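Local structure of CdiI (Burkholderia pseudomallei 1026a, 4G6V) at residues I3-Y8 against I91-D96; S18-I23 against K80-G85; F35-V40 against F62-N67. The protein binds the C-terminal tRNase toxin of CdiA as its cognate immunity protein and probably protects the producing cell from contact-dependent growth inhibition. One frame throughout, in Å; residues are numbered along the deposited sequence.

Interaction 1 (I3-Y8 against I91-D96); sequences IDLFCY and ILILQD
Asp96 OD1 is held by a partner from each chain: the backbone N of Asp4 donates to it over 2.9 Å, coming from above the carboxylate plane (44° out of it), and Lys121 NZ of the toxin chain forms a salt bridge with the same oxygen. With CG beside its own backbone N (chi1 -76°), Asp96 folds its carboxylate back onto strand 4-8. The N of Asp96 returns a bond to Asp4 O at 2.6 Å, nearly in line with the carbonyl. Asp4 has its own carboxylate bound to Ser65 OG and to the same toxin lysine, whose positive charge would probably offset the two nearby negative ones.

Farther along, the strands run antiparallel, and Phe6 pairs with Leu94 and Tyr8 with Leu92 through reciprocal N-H to O bonds; Phe6 N reaches Leu94 O over 2.8 Å. On one face Tyr8 and Leu92 lie side by side, Tyr8 CD2 3.9 Å from Leu92 CD2. Leu92 O sits at the edge of the tyrosine ring. The other face carries Leu5, Cys7, Ile93 and Gln95. There Leu5 CD2 leans on Gln95 CG at 3.7 Å. Gln95 CG stands anti to the backbone N (chi1 -167°), and the extended side chain ends with its NE2 3.7 Å from Ile3 CG2; Arg101 of this chain bonds its OE1 and Thr59 of the toxin chain its NE2.

Strand 4-9 thus lies between 60-66 and 91-95 in the antiparallel sheet, helix 75-84 packing on the Leu5 and Ile93 face and helix 45-53 on that of Tyr8 and Leu94.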
ATOM      1  N   ILE B   3      -0.850   4.194  -1.670  1.00 39.24           N
ATOM      2  CA  ILE B   3      -1.244   4.097  -0.264  1.00 38.82           C
ATOM      3  C   ILE B   3      -2.378   3.102  -0.030  1.00 31.85           C
ATOM      4  O   ILE B   3      -3.432   3.170  -0.665  1.00 30.43           O
ATOM      5  CB  ILE B   3      -1.567   5.477   0.331  1.00 35.12           C
ATOM      6  CG1 ILE B   3      -0.263   6.238   0.578  1.00 33.61           C
ATOM      7  CG2 ILE B   3      -2.297   5.334   1.613  1.00 27.33           C
ATOM      8  CD1 ILE B   3      -0.462   7.721   0.863  1.00 26.17           C
ATOM      9  N   ASP B   4      -2.140   2.169   0.881  1.00 29.20           N
ATOM     10  CA  ASP B   4      -3.097   1.104   1.122  1.00 29.25           C
ATOM     11  C   ASP B   4      -3.423   0.971   2.606  1.00 30.75           C
ATOM     12  O   ASP B   4      -2.531   0.908   3.448  1.00 29.01           O
ATOM     13  CB  ASP B   4      -2.566  -0.230   0.571  1.00 27.73           C
ATOM     14  CG  ASP B   4      -2.516  -0.251  -0.951  1.00 39.21           C
ATOM     15  OD1 ASP B   4      -3.475   0.255  -1.576  1.00 44.77           O
ATOM     16  OD2 ASP B   4      -1.524  -0.760  -1.523  1.00 30.92           O
ATOM     17  N   LEU B   5      -4.713   0.926   2.911  1.00 34.31           N
ATOM     18  CA  LEU B   5      -5.177   0.598   4.251  1.00 29.73           C
ATOM     19  C   LEU B   5      -5.332  -0.922   4.373  1.00 28.98           C
ATOM     20  O   LEU B   5      -6.110  -1.549   3.645  1.00 24.07           O
ATOM     21  CB  LEU B   5      -6.485   1.344   4.560  1.00 30.71           C
ATOM     22  CG  LEU B   5      -6.382   2.880   4.423  1.00 31.59           C
ATOM     23  CD1 LEU B   5      -7.701   3.594   4.683  1.00 24.82           C
ATOM     24  CD2 LEU B   5      -5.286   3.461   5.317  1.00 20.48           C
ATOM     25  N   PHE B   6      -4.532  -1.502   5.258  1.00 22.86           N
ATOM     26  CA  PHE B   6      -4.618  -2.912   5.578  1.00 22.42           C
ATOM     27  C   PHE B   6      -5.659  -3.079   6.666  1.00 27.76           C
ATOM     28  O   PHE B   6      -5.509  -2.542   7.748  1.00 33.43           O
ATOM     29  CB  PHE B   6      -3.278  -3.415   6.082  1.00 20.38           C
ATOM     30  CG  PHE B   6      -2.354  -3.804   4.999  1.00 26.26           C
ATOM     31  CD1 PHE B   6      -1.851  -5.089   4.923  1.00 30.36           C
ATOM     32  CD2 PHE B   6      -2.005  -2.898   4.017  1.00 25.13           C
ATOM     33  CE1 PHE B   6      -0.995  -5.456   3.877  1.00 30.87           C
ATOM     34  CE2 PHE B   6      -1.141  -3.257   2.972  1.00 25.36           C
ATOM     35  CZ  PHE B   6      -0.645  -4.534   2.905  1.00 23.79           C
ATOM     36  N   CYS B   7      -6.715  -3.822   6.386  1.00 24.80           N
ATOM     37  CA  CYS B   7      -7.845  -3.890   7.294  1.00 20.91           C
ATOM     38  C   CYS B   7      -8.015  -5.304   7.731  1.00 18.81           C
ATOM     39  O   CYS B   7      -8.306  -6.165   6.925  1.00 29.17           O
ATOM     40  CB  CYS B   7      -9.117  -3.436   6.581  1.00 20.30           C
ATOM     41  SG  CYS B   7      -9.031  -1.730   5.975  1.00 28.53           S
ATOM     42  N   TYR B   8      -7.812  -5.548   9.007  1.00 19.33           N
ATOM     43  CA  TYR B   8      -8.073  -6.854   9.602  1.00 23.93           C
ATOM     44  C   TYR B   8      -9.396  -6.881  10.370  1.00 30.09           C
ATOM     45  O   TYR B   8      -9.738  -5.925  11.092  1.00 24.88           O
ATOM     46  CB  TYR B   8      -6.943  -7.236  10.548  1.00 26.60           C
ATOM     47  CG  TYR B   8      -5.575  -7.047   9.957  1.00 28.20           C
ATOM     48  CD1 TYR B   8      -4.796  -8.137   9.634  1.00 22.62           C
ATOM     49  CD2 TYR B   8      -5.065  -5.765   9.715  1.00 27.85           C
ATOM     50  CE1 TYR B   8      -3.534  -7.973   9.094  1.00 32.14           C
ATOM     51  CE2 TYR B   8      -3.801  -5.589   9.188  1.00 24.41           C
ATOM     52  CZ  TYR B   8      -3.041  -6.700   8.876  1.00 33.66           C
ATOM     53  OH  TYR B   8      -1.784  -6.549   8.341  1.00 30.64           O
ATOM     54  N   ILE B  91     -12.263  -4.119  14.169  1.00 25.34           N
ATOM     55  CA  ILE B  91     -11.443  -3.903  12.980  1.00 36.23           C
ATOM     56  C   ILE B  91     -10.150  -3.194  13.337  1.00 28.61           C
ATOM     57  O   ILE B  91     -10.158  -2.227  14.081  1.00 29.41           O
ATOM     58  CB  ILE B  91     -12.206  -3.170  11.807  1.00 27.82           C
ATOM     59  CG1 ILE B  91     -11.379  -3.205  10.527  1.00 29.98           C
ATOM     60  CG2 ILE B  91     -12.561  -1.747  12.131  1.00 19.21           C
ATOM     61  CD1 ILE B  91     -11.925  -2.317   9.424  1.00 32.15           C
ATOM     62  N   LEU B  92      -9.032  -3.703  12.838  1.00 25.97           N
ATOM     63  CA  LEU B  92      -7.766  -2.998  12.982  1.00 27.70           C
ATOM     64  C   LEU B  92      -7.439  -2.423  11.609  1.00 31.34           C
ATOM     65  O   LEU B  92      -7.565  -3.125  10.608  1.00 22.06           O
ATOM     66  CB  LEU B  92      -6.683  -3.968  13.461  1.00 24.57           C
ATOM     67  CG  LEU B  92      -5.217  -3.633  13.201  1.00 32.03           C
ATOM     68  CD1 LEU B  92      -4.815  -2.475  14.049  1.00 28.74           C
ATOM     69  CD2 LEU B  92      -4.338  -4.834  13.480  1.00 23.76           C
ATOM     70  N   ILE B  93      -7.067  -1.149  11.540  1.00 32.03           N
ATOM     71  CA  ILE B  93      -6.656  -0.559  10.255  1.00 32.91           C
ATOM     72  C   ILE B  93      -5.226  -0.037  10.298  1.00 29.33           C
ATOM     73  O   ILE B  93      -4.938   0.921  11.005  1.00 31.18           O
ATOM     74  CB  ILE B  93      -7.559   0.623   9.829  1.00 35.64           C
ATOM     75  CG1 ILE B  93      -9.020   0.189   9.701  1.00 35.50           C
ATOM     76  CG2 ILE B  93      -7.044   1.241   8.519  1.00 26.78           C
ATOM     77  CD1 ILE B  93      -9.954   1.335   9.314  1.00 39.48           C
ATOM     78  N   LEU B  94      -4.337  -0.658   9.539  1.00 22.80           N
ATOM     79  CA  LEU B  94      -2.971  -0.177   9.435  1.00 21.05           C
ATOM     80  C   LEU B  94      -2.686   0.433   8.045  1.00 27.50           C
ATOM     81  O   LEU B  94      -2.692  -0.249   7.010  1.00 27.45           O
ATOM     82  CB  LEU B  94      -1.981  -1.302   9.742  1.00 20.88           C
ATOM     83  CG  LEU B  94      -2.087  -2.062  11.061  1.00 23.34           C
ATOM     84  CD1 LEU B  94      -0.939  -3.032  11.208  1.00 20.03           C
ATOM     85  CD2 LEU B  94      -2.084  -1.115  12.235  1.00 25.90           C
ATOM     86  N   GLN B  95      -2.429   1.732   8.016  1.00 30.98           N
ATOM     87  CA  GLN B  95      -2.031   2.356   6.773  1.00 22.86           C
ATOM     88  C   GLN B  95      -0.687   1.755   6.369  1.00 32.66           C
ATOM     89  O   GLN B  95       0.271   1.751   7.164  1.00 22.87           O
ATOM     90  CB  GLN B  95      -1.921   3.852   6.946  1.00 24.57           C
ATOM     91  CG  GLN B  95      -1.818   4.582   5.644  1.00 33.48           C
ATOM     92  CD  GLN B  95      -2.195   6.036   5.765  1.00 28.31           C
ATOM     93  OE1 GLN B  95      -3.018   6.414   6.605  1.00 24.31           O
ATOM     94  NE2 GLN B  95      -1.603   6.864   4.920  1.00 25.03           N
ATOM     95  N   ASP B  96      -0.648   1.224   5.144  1.00 28.81           N
ATOM     96  CA  ASP B  96       0.514   0.530   4.595  1.00 27.46           C
ATOM     97  C   ASP B  96       1.077  -0.495   5.566  1.00 26.99           C
ATOM     98  O   ASP B  96       2.293  -0.749   5.611  1.00 28.63           O
ATOM     99  CB  ASP B  96       1.586   1.524   4.111  1.00 32.48           C
ATOM    100  CG  ASP B  96       1.218   2.172   2.770  1.00 43.72           C
ATOM    101  OD1 ASP B  96       0.521   1.504   1.949  1.00 35.22           O
ATOM    102  OD2 ASP B  96       1.620   3.343   2.541  1.00 38.74           O
TER

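Interaction 2 (S18-I23 against K80-G85); sequences SDLNKI and KILVDG
Apolar contact between the two helices rests on Leu20 and Ile23 from residues 18-23 and Leu82 from residues 80-85. Both partners meet one branch of the leucine: Ile23 CD1 approaches Leu82 CD2 at 4.2 Å, and Leu20 CD2 approaches it at 4.4 Å. The segments themselves are well separated, their axes passing 10.7 Å apart at an angle of 132°, and these branched side chains span part of that gap.

A second kind of contact sets side chains against backbone. Gly85, where the chain leaves helix 75-84, presents its main chain to residues 18-23, and with no side chain there Ile23 CD1 lies directly against it, 3.7 Å from Gly85 CA. Ile23 CG2 stands anti to the backbone N, and CG1 with its CD1 extends on the side of Gly85. Gly85 O also lies 3.7 Å from Asp19 CB, alongside the root of the aspartate. The two segments share no hydrogen bond or salt bridge.

Around this contact, Phe31 of helix 28-34 covers Ile23, Leu20 reaches Ile37 and Val40 of strand 35-42, and both Leu20 and Leu82 rest on strand 60-66, so the two helices meet over one face of the sheet.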
ATOM      1  N   SER B  18     -20.552  -9.206   3.088  1.00 40.63           N
ATOM      2  CA  SER B  18     -21.906  -8.702   3.267  1.00 39.90           C
ATOM      3  C   SER B  18     -21.894  -7.282   3.856  1.00 39.79           C
ATOM      4  O   SER B  18     -22.530  -6.377   3.314  1.00 46.13           O
ATOM      5  CB  SER B  18     -22.735  -9.659   4.134  1.00 33.26           C
ATOM      6  OG  SER B  18     -23.856  -8.984   4.693  1.00 54.60           O
ATOM      7  N   ASP B  19     -21.172  -7.083   4.958  1.00 35.02           N
ATOM      8  CA  ASP B  19     -20.994  -5.738   5.530  1.00 32.96           C
ATOM      9  C   ASP B  19     -20.373  -4.708   4.548  1.00 36.95           C
ATOM     10  O   ASP B  19     -20.835  -3.564   4.476  1.00 34.46           O
ATOM     11  CB  ASP B  19     -20.166  -5.797   6.823  1.00 26.69           C
ATOM     12  CG  ASP B  19     -20.995  -6.153   8.026  1.00 45.95           C
ATOM     13  OD1 ASP B  19     -22.174  -5.723   8.086  1.00 58.21           O
ATOM     14  OD2 ASP B  19     -20.467  -6.854   8.921  1.00 52.38           O
ATOM     15  N   LEU B  20     -19.332  -5.101   3.808  1.00 21.48           N
ATOM     16  CA  LEU B  20     -18.752  -4.201   2.802  1.00 28.18           C
ATOM     17  C   LEU B  20     -19.705  -3.786   1.683  1.00 29.64           C
ATOM     18  O   LEU B  20     -19.525  -2.731   1.075  1.00 38.85           O
ATOM     19  CB  LEU B  20     -17.450  -4.755   2.210  1.00 21.00           C
ATOM     20  CG  LEU B  20     -16.258  -4.440   3.105  1.00 30.48           C
ATOM     21  CD1 LEU B  20     -15.074  -5.293   2.767  1.00 33.17           C
ATOM     22  CD2 LEU B  20     -15.903  -2.951   3.029  1.00 27.74           C
ATOM     23  N   ASN B  21     -20.707  -4.602   1.394  1.00 24.98           N
ATOM     24  CA  ASN B  21     -21.660  -4.225   0.368  1.00 32.37           C
ATOM     25  C   ASN B  21     -22.451  -3.012   0.816  1.00 33.01           C
ATOM     26  O   ASN B  21     -22.720  -2.099   0.047  1.00 34.77           O
ATOM     27  CB  ASN B  21     -22.609  -5.376   0.046  1.00 37.86           C
ATOM     28  CG  ASN B  21     -21.931  -6.522  -0.711  1.00 50.66           C
ATOM     29  OD1 ASN B  21     -20.875  -6.355  -1.337  1.00 48.95           O
ATOM     30  ND2 ASN B  21     -22.554  -7.701  -0.656  1.00 59.30           N
ATOM     31  N   LYS B  22     -22.831  -3.009   2.079  1.00 37.33           N
ATOM     32  CA  LYS B  22     -23.597  -1.909   2.606  1.00 37.51           C
ATOM     33  C   LYS B  22     -22.754  -0.638   2.624  1.00 42.77           C
ATOM     34  O   LYS B  22     -23.239   0.445   2.292  1.00 46.73           O
ATOM     35  CB  LYS B  22     -24.094  -2.262   3.995  1.00 43.44           C
ATOM     36  CG  LYS B  22     -24.997  -3.484   3.995  1.00 56.78           C
ATOM     37  CD  LYS B  22     -25.511  -3.806   5.393  1.00 59.17           C
ATOM     38  CE  LYS B  22     -26.297  -5.110   5.377  1.00 56.53           C
ATOM     39  NZ  LYS B  22     -26.814  -5.359   6.755  1.00 65.26           N
ATOM     40  N   ILE B  23     -21.486  -0.773   2.997  1.00 34.54           N
ATOM     41  CA  ILE B  23     -20.573   0.354   2.959  1.00 26.61           C
ATOM     42  C   ILE B  23     -20.490   0.932   1.554  1.00 31.95           C
ATOM     43  O   ILE B  23     -20.759   2.108   1.357  1.00 41.05           O
ATOM     44  CB  ILE B  23     -19.199  -0.020   3.529  1.00 29.29           C
ATOM     45  CG1 ILE B  23     -19.215   0.158   5.047  1.00 28.38           C
ATOM     46  CG2 ILE B  23     -18.146   0.884   3.015  1.00 32.92           C
ATOM     47  CD1 ILE B  23     -18.377  -0.871   5.787  1.00 26.77           C
ATOM     48  N   LYS B  80     -12.800   5.872   9.740  1.00 42.84           N
ATOM     49  CA  LYS B  80     -13.932   5.944  10.659  1.00 42.39           C
ATOM     50  C   LYS B  80     -15.182   5.278  10.059  1.00 44.92           C
ATOM     51  O   LYS B  80     -15.843   4.491  10.728  1.00 41.10           O
ATOM     52  CB  LYS B  80     -14.193   7.399  11.055  1.00 41.81           C
ATOM     53  CG  LYS B  80     -15.534   7.619  11.684  1.00 61.78           C
ATOM     54  CD  LYS B  80     -16.170   8.909  11.195  1.00 78.52           C
ATOM     55  CE  LYS B  80     -17.678   8.740  10.971  1.00 84.15           C
ATOM     56  NZ  LYS B  80     -18.415   8.302  12.196  1.00 82.99           N
ATOM     57  N   ILE B  81     -15.480   5.576   8.792  1.00 41.51           N
ATOM     58  CA  ILE B  81     -16.601   4.961   8.076  1.00 32.66           C
ATOM     59  C   ILE B  81     -16.517   3.433   8.130  1.00 42.95           C
ATOM     60  O   ILE B  81     -17.541   2.732   8.213  1.00 40.90           O
ATOM     61  CB  ILE B  81     -16.645   5.443   6.599  1.00 37.72           C
ATOM     62  CG1 ILE B  81     -17.226   6.855   6.511  1.00 43.81           C
ATOM     63  CG2 ILE B  81     -17.459   4.514   5.713  1.00 31.11           C
ATOM     64  CD1 ILE B  81     -17.068   7.498   5.136  1.00 30.70           C
ATOM     65  N   LEU B  82     -15.291   2.921   8.087  1.00 35.25           N
ATOM     66  CA  LEU B  82     -15.069   1.477   8.134  1.00 36.67           C
ATOM     67  C   LEU B  82     -15.295   0.891   9.551  1.00 36.17           C
ATOM     68  O   LEU B  82     -15.989  -0.095   9.711  1.00 35.00           O
ATOM     69  CB  LEU B  82     -13.689   1.111   7.554  1.00 29.51           C
ATOM     70  CG  LEU B  82     -13.423   1.335   6.048  1.00 37.25           C
ATOM     71  CD1 LEU B  82     -12.032   0.854   5.655  1.00 30.98           C
ATOM     72  CD2 LEU B  82     -14.474   0.657   5.138  1.00 35.67           C
ATOM     73  N   VAL B  83     -14.727   1.517  10.572  1.00 35.06           N
ATOM     74  CA  VAL B  83     -14.962   1.119  11.964  1.00 30.13           C
ATOM     75  C   VAL B  83     -16.472   1.036  12.277  1.00 37.45           C
ATOM     76  O   VAL B  83     -16.928   0.171  13.045  1.00 36.93           O
ATOM     77  CB  VAL B  83     -14.285   2.135  12.958  1.00 30.64           C
ATOM     78  CG1 VAL B  83     -14.707   1.876  14.401  1.00 28.52           C
ATOM     79  CG2 VAL B  83     -12.759   2.146  12.837  1.00 21.15           C
ATOM     80  N   ASP B  84     -17.241   1.942  11.674  1.00 41.35           N
ATOM     81  CA  ASP B  84     -18.670   2.072  11.956  1.00 41.31           C
ATOM     82  C   ASP B  84     -19.530   1.087  11.159  1.00 43.78           C
ATOM     83  O   ASP B  84     -20.613   0.720  11.604  1.00 48.88           O
ATOM     84  CB  ASP B  84     -19.144   3.511  11.722  1.00 35.49           C
ATOM     85  N   GLY B  85     -19.056   0.666   9.987  1.00 35.61           N
ATOM     86  CA  GLY B  85     -19.816  -0.255   9.162  1.00 32.39           C
ATOM     87  C   GLY B  85     -19.453  -1.705   9.430  1.00 36.11           C
ATOM     88  O   GLY B  85     -19.823  -2.610   8.682  1.00 30.55           O
TER

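Interaction 3 (F35-V40 against F62-N67); sequences FLISPV and FLVSLN
Phe35 begins the pairing with its ring meeting Leu66 obliquely, Phe35 CE1 to Leu66 CD1 3.6 Å, while its CB meets Val64 CG1 at 4.0 Å. Leu66 CG is anti to the backbone N (chi1 175°), which swings CD1 across to the phenylalanine. Next comes Leu36, which exchanges two backbone bonds with Ser65; the one from Ser65 N to Leu36 O measures 2.8 Å. The Leu36 side chain occupies the other face, where its CD1 touches Asn67 CG at 3.7 Å. The Asn67 ND2 it packs near donates to Gly33 O and to Pro89 O of the toxin chain, so this end of the contact adjoins the protein interface.

Ile37, back on the Phe35 face, puts CG2 3.9 Å from CD1 of the Phe62 ring. Residues 35-37 form a regular antiparallel pair with 62-66, and strand 35-42 is the outermost strand within this chain on that side of the sheet. The regular pattern changes at Ser38. Ser38 N still donates to Leu63 O, but its hydroxyl takes over as acceptor: Leu63 N bonds to Ser38 OG at 3.0 Å, nearly straight (164°), and Ser38 OG in turn donates to Pro39 O over 2.7 Å. One side-chain oxygen is therefore bonded in both roles and ties this break in strand 35-42 to its neighbour. Pro39 is passed over in the register, and Val40 comes opposite Phe62, its CG2 3.9 Å from Phe62 CB. The N of Val40 bonds to Glu17 OE1 of helix 13-26, and its side chain touches Arg13 of the same helix.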
ATOM      1  N   PHE B  35     -11.461   5.680  -3.612  1.00 40.94           N
ATOM      2  CA  PHE B  35     -10.838   4.547  -2.935  1.00 42.05           C
ATOM      3  C   PHE B  35     -11.327   3.230  -3.535  1.00 40.48           C
ATOM      4  O   PHE B  35     -12.499   3.095  -3.873  1.00 46.98           O
ATOM      5  CB  PHE B  35     -11.159   4.583  -1.449  1.00 41.78           C
ATOM      6  CG  PHE B  35     -10.572   5.763  -0.737  1.00 36.80           C
ATOM      7  CD1 PHE B  35      -9.410   5.631  -0.001  1.00 34.10           C
ATOM      8  CD2 PHE B  35     -11.186   7.005  -0.804  1.00 46.61           C
ATOM      9  CE1 PHE B  35      -8.868   6.705   0.672  1.00 36.56           C
ATOM     10  CE2 PHE B  35     -10.645   8.103  -0.142  1.00 41.09           C
ATOM     11  CZ  PHE B  35      -9.484   7.951   0.597  1.00 38.65           C
ATOM     12  N   LEU B  36     -10.436   2.262  -3.688  1.00 34.82           N
ATOM     13  CA  LEU B  36     -10.867   0.959  -4.179  1.00 33.80           C
ATOM     14  C   LEU B  36     -10.773  -0.083  -3.072  1.00 39.34           C
ATOM     15  O   LEU B  36      -9.722  -0.248  -2.446  1.00 37.19           O
ATOM     16  CB  LEU B  36     -10.068   0.523  -5.417  1.00 37.11           C
ATOM     17  CG  LEU B  36     -10.109   1.518  -6.587  1.00 52.16           C
ATOM     18  CD1 LEU B  36      -9.362   0.976  -7.794  1.00 52.08           C
ATOM     19  CD2 LEU B  36     -11.539   1.902  -6.971  1.00 53.27           C
ATOM     20  N   ILE B  37     -11.882  -0.774  -2.830  1.00 32.32           N
ATOM     21  CA  ILE B  37     -11.916  -1.821  -1.811  1.00 35.45           C
ATOM     22  C   ILE B  37     -11.724  -3.199  -2.446  1.00 34.75           C
ATOM     23  O   ILE B  37     -12.565  -3.659  -3.245  1.00 26.16           O
ATOM     24  CB  ILE B  37     -13.237  -1.804  -0.984  1.00 25.85           C
ATOM     25  CG1 ILE B  37     -13.483  -0.405  -0.394  1.00 42.06           C
ATOM     26  CG2 ILE B  37     -13.198  -2.864   0.104  1.00 30.96           C
ATOM     27  CD1 ILE B  37     -14.685  -0.295   0.590  1.00 25.89           C
ATOM     28  N   SER B  38     -10.618  -3.853  -2.089  1.00 23.19           N
ATOM     29  CA  SER B  38     -10.378  -5.215  -2.555  1.00 29.16           C
ATOM     30  C   SER B  38     -11.461  -6.190  -2.064  1.00 34.75           C
ATOM     31  O   SER B  38     -12.226  -5.896  -1.135  1.00 33.02           O
ATOM     32  CB  SER B  38      -9.006  -5.708  -2.099  1.00 25.96           C
ATOM     33  OG  SER B  38      -9.098  -6.358  -0.844  1.00 36.51           O
ATOM     34  N   PRO B  39     -11.550  -7.351  -2.708  1.00 33.85           N
ATOM     35  CA  PRO B  39     -12.319  -8.459  -2.125  1.00 28.16           C
ATOM     36  C   PRO B  39     -11.751  -8.818  -0.765  1.00 36.73           C
ATOM     37  O   PRO B  39     -10.556  -8.577  -0.524  1.00 31.25           O
ATOM     38  CB  PRO B  39     -12.067  -9.620  -3.105  1.00 28.27           C
ATOM     39  CG  PRO B  39     -10.984  -9.105  -4.105  1.00 24.61           C
ATOM     40  CD  PRO B  39     -11.133  -7.622  -4.097  1.00 30.77           C
ATOM     41  N   VAL B  40     -12.590  -9.381   0.106  1.00 35.84           N
ATOM     42  CA  VAL B  40     -12.141  -9.848   1.407  1.00 30.55           C
ATOM     43  C   VAL B  40     -11.584 -11.255   1.270  1.00 28.92           C
ATOM     44  O   VAL B  40     -12.135 -12.061   0.537  1.00 38.85           O
ATOM     45  CB  VAL B  40     -13.297  -9.885   2.438  1.00 37.22           C
ATOM     46  CG1 VAL B  40     -12.788 -10.357   3.809  1.00 25.51           C
ATOM     47  CG2 VAL B  40     -13.964  -8.524   2.546  1.00 30.20           C
ATOM     48  N   PHE B  62      -8.934  -7.378   4.276  1.00 23.04           N
ATOM     49  CA  PHE B  62      -9.132  -6.811   2.957  1.00 25.48           C
ATOM     50  C   PHE B  62      -8.342  -5.512   2.853  1.00 30.69           C
ATOM     51  O   PHE B  62      -7.867  -4.969   3.860  1.00 25.78           O
ATOM     52  CB  PHE B  62     -10.613  -6.582   2.669  1.00 26.73           C
ATOM     53  CG  PHE B  62     -11.204  -5.488   3.482  1.00 24.56           C
ATOM     54  CD1 PHE B  62     -11.025  -4.158   3.107  1.00 28.30           C
ATOM     55  CD2 PHE B  62     -11.912  -5.770   4.636  1.00 29.49           C
ATOM     56  CE1 PHE B  62     -11.542  -3.115   3.874  1.00 27.85           C
ATOM     57  CE2 PHE B  62     -12.432  -4.729   5.416  1.00 33.69           C
ATOM     58  CZ  PHE B  62     -12.242  -3.392   5.027  1.00 23.56           C
ATOM     59  N   LEU B  63      -8.199  -5.019   1.632  1.00 29.57           N
ATOM     60  CA  LEU B  63      -7.369  -3.863   1.382  1.00 24.41           C
ATOM     61  C   LEU B  63      -8.211  -2.708   0.850  1.00 27.07           C
ATOM     62  O   LEU B  63      -9.196  -2.918   0.135  1.00 27.59           O
ATOM     63  CB  LEU B  63      -6.276  -4.249   0.398  1.00 26.63           C
ATOM     64  CG  LEU B  63      -4.967  -3.466   0.395  1.00 38.74           C
ATOM     65  CD1 LEU B  63      -4.301  -3.580   1.751  1.00 30.03           C
ATOM     66  CD2 LEU B  63      -4.038  -3.981  -0.719  1.00 28.12           C
ATOM     67  N   VAL B  64      -7.839  -1.489   1.238  1.00 29.32           N
ATOM     68  CA  VAL B  64      -8.432  -0.271   0.686  1.00 30.80           C
ATOM     69  C   VAL B  64      -7.322   0.594   0.076  1.00 34.64           C
ATOM     70  O   VAL B  64      -6.452   1.086   0.777  1.00 38.24           O
ATOM     71  CB  VAL B  64      -9.199   0.553   1.750  1.00 20.45           C
ATOM     72  CG1 VAL B  64      -9.893   1.761   1.130  1.00 21.64           C
ATOM     73  CG2 VAL B  64     -10.230  -0.296   2.423  1.00 25.41           C
ATOM     74  N   SER B  65      -7.354   0.761  -1.240  1.00 36.69           N
ATOM     75  CA  SER B  65      -6.333   1.528  -1.933  1.00 35.93           C
ATOM     76  C   SER B  65      -6.774   2.945  -2.193  1.00 37.48           C
ATOM     77  O   SER B  65      -7.938   3.194  -2.517  1.00 37.71           O
ATOM     78  CB  SER B  65      -5.990   0.865  -3.254  1.00 24.21           C
ATOM     79  OG  SER B  65      -5.281  -0.341  -3.012  1.00 31.14           O
ATOM     80  N   LEU B  66      -5.831   3.867  -2.034  1.00 27.26           N
ATOM     81  CA  LEU B  66      -6.058   5.261  -2.362  1.00 28.46           C
ATOM     82  C   LEU B  66      -5.865   5.387  -3.876  1.00 41.84           C
ATOM     83  O   LEU B  66      -4.735   5.344  -4.399  1.00 40.65           O
ATOM     84  CB  LEU B  66      -5.096   6.170  -1.584  1.00 29.92           C
ATOM     85  CG  LEU B  66      -5.135   7.673  -1.902  1.00 39.58           C
ATOM     86  CD1 LEU B  66      -6.431   8.323  -1.401  1.00 33.78           C
ATOM     87  CD2 LEU B  66      -3.886   8.420  -1.368  1.00 25.87           C
ATOM     88  N   ASN B  67      -6.981   5.512  -4.587  1.00 37.23           N
ATOM     89  CA  ASN B  67      -6.932   5.547  -6.036  1.00 38.50           C
ATOM     90  C   ASN B  67      -6.850   6.955  -6.607  1.00 40.16           C
ATOM     91  O   ASN B  67      -6.315   7.158  -7.679  1.00 43.16           O
ATOM     92  CB  ASN B  67      -8.136   4.825  -6.623  1.00 42.05           C
ATOM     93  CG  ASN B  67      -7.878   4.343  -8.012  1.00 42.16           C
ATOM     94  OD1 ASN B  67      -6.811   3.790  -8.299  1.00 40.29           O
ATOM     95  ND2 ASN B  67      -8.842   4.551  -8.896  1.00 50.37           N
TER

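How the interactions relate
From the N terminus, strand 4-9 opens interaction 1, which closes only when strand 91-95 returns near the C terminus, enclosing the two others. Helix 13-26 then opens interaction 2, completed by the end of helix 75-84. Inside that loop lies interaction 3, the shortest closure, joining strand 35-42 to strand 60-66. All three are nested and none cross. Interactions 1 and 3 share one sheet, since strands 4-9 and 60-66 are neighbours in it. Interaction 2 joins helices 13-26 and 75-84, which pack on the same face of this sheet, and Leu82 carries it on to interaction 1 by meeting Cys7 and Ile93.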